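Local coordinates for protein hypothetical glycoside hydrolase (Parabacteroides distasonis, PDB 3TAW) that is a putative glycoside hydrolase of unassigned function, probably built as a five-bladed beta-propeller, at residues S48-P53 against V64-E69. Residues are numbered along the deposited sequence; the frame is centred on the assembly and turned at random.
Sequences SDTFNP and VMYRAE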
ATOM      1  N   SER A  48       2.896   2.990 -19.603  1.00 17.51           N
ATOM      2  CA  SER A  48       2.371   4.317 -19.248  1.00 17.50           C
ATOM      3  C   SER A  48       2.877   4.863 -17.920  1.00 16.53           C
ATOM      4  O   SER A  48       3.382   5.986 -17.847  1.00 16.42           O
ATOM      5  CB  SER A  48       0.847   4.292 -19.243  1.00 18.75           C
ATOM      6  OG  SER A  48       0.330   5.622 -19.127  1.00 20.22           O
ATOM      7  N   ASP A  49       2.721   4.080 -16.864  1.00 15.37           N
ATOM      8  CA  ASP A  49       3.031   4.546 -15.498  1.00 15.01           C
ATOM      9  C   ASP A  49       3.400   3.347 -14.627  1.00 14.09           C
ATOM     10  O   ASP A  49       2.826   2.288 -14.781  1.00 14.01           O
ATOM     11  CB  ASP A  49       1.832   5.274 -14.906  1.00 15.83           C
ATOM     12  CG  ASP A  49       1.487   6.568 -15.658  1.00 16.54           C
ATOM     13  OD1 ASP A  49       2.181   7.579 -15.444  1.00 17.12           O
ATOM     14  OD2 ASP A  49       0.512   6.566 -16.460  1.00 17.88           O
ATOM     15  N   THR A  50       4.352   3.532 -13.720  1.00 13.43           N
ATOM     16  CA  THR A  50       4.820   2.483 -12.810  1.00 12.79           C
ATOM     17  C   THR A  50       4.913   3.127 -11.434  1.00 12.88           C
ATOM     18  O   THR A  50       5.768   3.989 -11.212  1.00 12.85           O
ATOM     19  CB  THR A  50       6.204   1.931 -13.224  1.00 12.72           C
ATOM     20  OG1 THR A  50       7.128   3.014 -13.419  1.00 12.88           O
ATOM     21  CG2 THR A  50       6.081   1.094 -14.503  1.00 12.78           C
ATOM     22  N   PHE A  51       4.033   2.719 -10.513  1.00 12.53           N
ATOM     23  CA  PHE A  51       3.875   3.480  -9.272  1.00 12.45           C
ATOM     24  C   PHE A  51       3.395   2.580  -8.131  1.00 12.37           C
ATOM     25  O   PHE A  51       3.690   1.388  -8.171  1.00 12.64           O
ATOM     26  CB  PHE A  51       2.982   4.735  -9.541  1.00 12.74           C
ATOM     27  CG  PHE A  51       1.584   4.445 -10.092  1.00 12.89           C
ATOM     28  CD1 PHE A  51       1.391   3.977 -11.410  1.00 12.96           C
ATOM     29  CD2 PHE A  51       0.459   4.761  -9.348  1.00 12.97           C
ATOM     30  CE1 PHE A  51       0.128   3.750 -11.905  1.00 13.48           C
ATOM     31  CE2 PHE A  51      -0.833   4.557  -9.856  1.00 13.51           C
ATOM     32  CZ  PHE A  51      -1.005   4.057 -11.132  1.00 13.48           C
ATOM     33  N   ASN A  52       2.800   3.182  -7.091  1.00 12.34           N
ATOM     34  CA  ASN A  52       2.151   2.510  -5.933  1.00 12.04           C
ATOM     35  C   ASN A  52       2.629   1.089  -5.681  1.00 11.79           C
ATOM     36  O   ASN A  52       1.949   0.123  -6.035  1.00 12.34           O
ATOM     37  CB  ASN A  52       0.635   2.585  -6.069  1.00 12.55           C
ATOM     38  CG  ASN A  52       0.128   4.005  -5.981  1.00 12.56           C
ATOM     39  OD1 ASN A  52       0.942   4.928  -5.871  1.00 12.86           O
ATOM     40  ND2 ASN A  52      -1.201   4.202  -6.036  1.00 12.89           N
ATOM     41  N   PRO A  53       3.798   0.966  -5.065  1.00 12.03           N
ATOM     42  CA  PRO A  53       4.477  -0.331  -4.997  1.00 11.71           C
ATOM     43  C   PRO A  53       4.354  -1.039  -3.649  1.00 11.79           C
ATOM     44  O   PRO A  53       4.334  -0.388  -2.599  1.00 12.03           O
ATOM     45  CB  PRO A  53       5.930   0.071  -5.206  1.00 11.83           C
ATOM     46  CG  PRO A  53       6.035   1.382  -4.446  1.00 12.14           C
ATOM     47  CD  PRO A  53       4.721   2.079  -4.744  1.00 11.91           C
ATOM     48  N   VAL A  64      10.497  -5.363  -4.981  1.00 11.33           N
ATOM     49  CA  VAL A  64       9.450  -4.379  -5.146  1.00 11.08           C
ATOM     50  C   VAL A  64       8.513  -4.916  -6.197  1.00 11.78           C
ATOM     51  O   VAL A  64       8.951  -5.245  -7.317  1.00 11.92           O
ATOM     52  CB  VAL A  64      10.005  -3.022  -5.549  1.00 11.18           C
ATOM     53  CG1 VAL A  64       8.873  -2.098  -6.085  1.00 11.24           C
ATOM     54  CG2 VAL A  64      10.718  -2.379  -4.340  1.00 11.47           C
HETATM   55  N   MSE A  65       7.227  -4.969  -5.856  1.00 11.85           N
HETATM   56  CA  MSE A  65       6.187  -5.320  -6.816  1.00 12.20           C
HETATM   57  C   MSE A  65       5.403  -4.050  -7.120  1.00 11.63           C
HETATM   58  O   MSE A  65       4.559  -3.603  -6.344  1.00 11.47           O
HETATM   59  CB  MSE A  65       5.315  -6.473  -6.289  1.00 12.90           C
HETATM   60  CG  MSE A  65       6.112  -7.759  -6.183  1.00 14.22           C
HETATM   61 SE   MSE A  65       5.022  -9.321  -5.771  0.75 15.27          SE
HETATM   62  CE  MSE A  65       3.818  -9.440  -7.264  1.00 17.25           C
ATOM     63  N   TYR A  66       5.735  -3.439  -8.242  1.00 11.41           N
ATOM     64  CA  TYR A  66       5.182  -2.127  -8.585  1.00 11.37           C
ATOM     65  C   TYR A  66       3.889  -2.244  -9.371  1.00 11.66           C
ATOM     66  O   TYR A  66       3.676  -3.189 -10.145  1.00 12.27           O
ATOM     67  CB  TYR A  66       6.213  -1.287  -9.322  1.00 11.68           C
ATOM     68  CG  TYR A  66       6.832  -1.932 -10.549  1.00 11.87           C
ATOM     69  CD1 TYR A  66       7.959  -2.745 -10.444  1.00 11.95           C
ATOM     70  CD2 TYR A  66       6.315  -1.705 -11.815  1.00 12.07           C
ATOM     71  CE1 TYR A  66       8.562  -3.326 -11.580  1.00 12.23           C
ATOM     72  CE2 TYR A  66       6.886  -2.263 -12.937  1.00 12.74           C
ATOM     73  CZ  TYR A  66       8.024  -3.097 -12.815  1.00 12.47           C
ATOM     74  OH  TYR A  66       8.620  -3.640 -13.919  1.00 12.73           O
ATOM     75  N   ARG A  67       3.006  -1.274  -9.162  1.00 11.39           N
ATOM     76  CA  ARG A  67       1.795  -1.179  -9.942  1.00 11.82           C
ATOM     77  C   ARG A  67       2.162  -0.636 -11.300  1.00 12.48           C
ATOM     78  O   ARG A  67       2.699   0.451 -11.390  1.00 13.02           O
ATOM     79  CB  ARG A  67       0.777  -0.258  -9.276  1.00 12.25           C
ATOM     80  CG  ARG A  67      -0.525  -0.147 -10.069  1.00 12.78           C
ATOM     81  CD  ARG A  67      -1.495   0.825  -9.407  1.00 13.56           C
ATOM     82  NE  ARG A  67      -2.600   1.186 -10.278  1.00 13.61           N
ATOM     83  CZ  ARG A  67      -3.593   2.015  -9.949  1.00 14.25           C
ATOM     84  NH1 ARG A  67      -3.657   2.567  -8.738  1.00 14.40           N
ATOM     85  NH2 ARG A  67      -4.537   2.293 -10.839  1.00 14.80           N
ATOM     86  N   ALA A  68       1.896  -1.403 -12.355  1.00 12.77           N
ATOM     87  CA  ALA A  68       2.223  -0.985 -13.711  1.00 13.09           C
ATOM     88  C   ALA A  68       0.932  -0.829 -14.498  1.00 13.67           C
ATOM     89  O   ALA A  68       0.052  -1.673 -14.425  1.00 13.49           O
ATOM     90  CB  ALA A  68       3.113  -2.017 -14.402  1.00 12.70           C
ATOM     91  N   GLU A  69       0.835   0.259 -15.248  1.00 14.19           N
ATOM     92  CA  GLU A  69      -0.319   0.492 -16.090  1.00 15.01           C
ATOM     93  C   GLU A  69       0.067   0.542 -17.554  1.00 16.06           C
ATOM     94  O   GLU A  69       1.082   1.141 -17.923  1.00 16.43           O
ATOM     95  CB  GLU A  69      -1.013   1.790 -15.698  1.00 14.94           C
ATOM     96  CG  GLU A  69      -1.885   1.678 -14.455  1.00 14.90           C
ATOM     97  CD  GLU A  69      -2.656   2.961 -14.151  1.00 15.44           C
ATOM     98  OE1 GLU A  69      -2.151   4.053 -14.513  1.00 15.76           O
ATOM     99  OE2 GLU A  69      -3.774   2.867 -13.570  1.00 15.54           O
TER
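Phe51 and Arg67 face each other as an antiparallel hydrogen-bonded pair in the hairpin of strands 49-58 and 61-69, the first two strands of a four-stranded propeller blade. Their backbones are joined twice: Phe51 N gives a bond of 2.8 Å to Arg67 O, and Arg67 N returns one of 2.9 Å to Phe51 O. Above this pair the side chains run alongside each other. With CG between its backbone N and carbonyl carbon (chi1 58°), Phe51 brings its ring over toward the other strand, where Arg67 CD lies over one face in a CH-pi contact, 4.0 Å from the ring centroid. The extended arginine suits this place because its methylene CD covers the apolar ring while its guanidinium stays against the rim; ring and guanidinium planes are 33° apart, and Phe51 CZ sits over a guanidinium face, 3.4 Å from Arg67 NE. From there Arg67 NH1 forms a salt bridge with Asp120 and NE bonds to Ser81.

Glu69, on the same face, sets OE1 near the ring plane, 3.5 Å from Phe51 CE1, where partly positive ring hydrogens can suit an acceptor. Arg67 NH2 makes a salt bridge to Glu69 OE2 (2.9 Å), whose hydrogen bond is bent and weak. Where the hairpin begins, Ser48 and Asp49 both oppose Glu69 in a classic beta bulge: Ser48 N bonds to Glu69 O, and Glu69 N to Asp49 O. Because Asp49 and Glu69 are paired on one face, their carboxylates come close, a repulsion that Arg79 probably offsets by pairing with both, Asp49 OD2 standing 4.1 Å from Glu69 OE1.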